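Local coordinates for protein response regulator (PDB 2PLN) that probably acts as an orphan response regulator that binds promoter DNA to control transcription, the piece here being its N-terminal receiver domain, at residues 36-39 against 44-47. Residues are numbered along the deposited sequence; the frame is centred on the assembly and turned at random.
Sequences KGLN and MADV
Leu38 and Ala45 make the one close contact here: methyl CD1 of the leucine meets the CB methyl of the alanine, with 3.8 Å between the two carbons. Both side chains leave their backbones toward each other, and both residues are buried. In Leu38, CG is anti to the carbonyl carbon and beside the backbone N (chi1 -68°), which carries the branch across to the strand. The small methyl of Ala45 is consistent with a close approach, the CA atoms of Leu38 and Ala45 being 7.1 Å apart. Leu38 also touches Val21 and Leu23 of the neighbouring strand 20-24, as well as Val124 and Ile127 of helix 120-130, while Ala45 packs on Glu35, earlier in helix 28-40.

Toward the turn the packing thins out. Asn39, an exposed residue, passes the start of the strand at Met44 and Ala45 in loose contact, and the side chain of Met44, a selenomethionine, leaves the backbone away from 36-39. The contact packs the end of the connecting helix on strand 44-48, the second strand of the beta-alpha-beta unit in this CheY-like receiver fold. No hydrogen bond or salt bridge crosses between 36-39 and 44-47; their one close side-chain contact is apolar, consistent with dispersion and burial of Leu38 and Ala45 holding this corner.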
loop_
_atom_site.group_PDB
_atom_site.type_symbol
_atom_site.label_atom_id
_atom_site.label_comp_id
_atom_site.label_asym_id
_atom_site.label_seq_id
_atom_site.Cartn_x
_atom_site.Cartn_y
_atom_site.Cartn_z
ATOM N N LYS A 36 3.269 20.611 -0.951
ATOM C CA LYS A 36 3.975 21.071 -2.166
ATOM C C LYS A 36 4.196 19.923 -3.165
ATOM O O LYS A 36 3.998 20.089 -4.369
ATOM C CB LYS A 36 5.315 21.741 -1.784
ATOM C CG LYS A 36 6.124 22.350 -2.942
ATOM C CD LYS A 36 7.318 23.202 -2.405
ATOM C CE LYS A 36 8.617 22.979 -3.185
ATOM N NZ LYS A 36 9.798 23.713 -2.579
ATOM N N GLY A 37 4.608 18.754 -2.660
ATOM C CA GLY A 37 4.784 17.565 -3.503
ATOM C C GLY A 37 3.488 17.160 -4.166
ATOM O O GLY A 37 3.443 16.817 -5.361
ATOM N N LEU A 38 2.401 17.205 -3.402
ATOM C CA LEU A 38 1.105 16.834 -3.978
ATOM C C LEU A 38 0.672 17.836 -5.027
ATOM O O LEU A 38 0.108 17.459 -6.051
ATOM C CB LEU A 38 0.039 16.704 -2.891
ATOM C CG LEU A 38 0.254 15.534 -1.941
ATOM C CD1 LEU A 38 -0.632 15.789 -0.695
ATOM C CD2 LEU A 38 -0.014 14.197 -2.663
ATOM N N ASN A 39 0.902 19.120 -4.749
ATOM C CA ASN A 39 0.596 20.169 -5.726
ATOM C C ASN A 39 1.261 19.899 -7.067
ATOM O O ASN A 39 0.688 20.194 -8.102
ATOM C CB ASN A 39 1.065 21.539 -5.232
ATOM C CG ASN A 39 0.199 22.099 -4.161
ATOM O OD1 ASN A 39 -0.925 21.605 -3.883
ATOM N ND2 ASN A 39 0.698 23.143 -3.530
HETATM N N MSE A 44 -4.962 19.174 -4.619
HETATM C CA MSE A 44 -5.145 20.172 -3.576
HETATM C C MSE A 44 -4.866 19.455 -2.269
HETATM O O MSE A 44 -5.175 18.263 -2.163
HETATM C CB MSE A 44 -6.589 20.651 -3.514
HETATM C CG MSE A 44 -6.822 21.546 -2.297
HETATM SE SE MSE A 44 -6.355 23.337 -2.862
HETATM C CE MSE A 44 -7.856 23.171 -4.122
ATOM N N ALA A 45 -4.284 20.140 -1.280
ATOM C CA ALA A 45 -4.061 19.504 0.032
ATOM C C ALA A 45 -4.213 20.490 1.200
ATOM O O ALA A 45 -3.743 21.616 1.113
ATOM C CB ALA A 45 -2.684 18.850 0.080
ATOM N N ASP A 46 -4.877 20.057 2.272
ATOM C CA ASP A 46 -4.951 20.824 3.520
ATOM C C ASP A 46 -4.153 20.121 4.575
ATOM O O ASP A 46 -4.357 18.924 4.791
ATOM C CB ASP A 46 -6.390 20.920 4.028
ATOM C CG ASP A 46 -7.296 21.669 3.078
ATOM O OD1 ASP A 46 -6.813 22.617 2.454
ATOM O OD2 ASP A 46 -8.493 21.356 2.876
ATOM N N VAL A 47 -3.292 20.870 5.265
ATOM C CA VAL A 47 -2.539 20.332 6.396
ATOM C C VAL A 47 -3.172 20.815 7.692
ATOM O O VAL A 47 -3.492 21.995 7.835
ATOM C CB VAL A 47 -1.039 20.742 6.385
ATOM C CG1 VAL A 47 -0.295 20.091 7.535
ATOM C CG2 VAL A 47 -0.377 20.334 5.070
#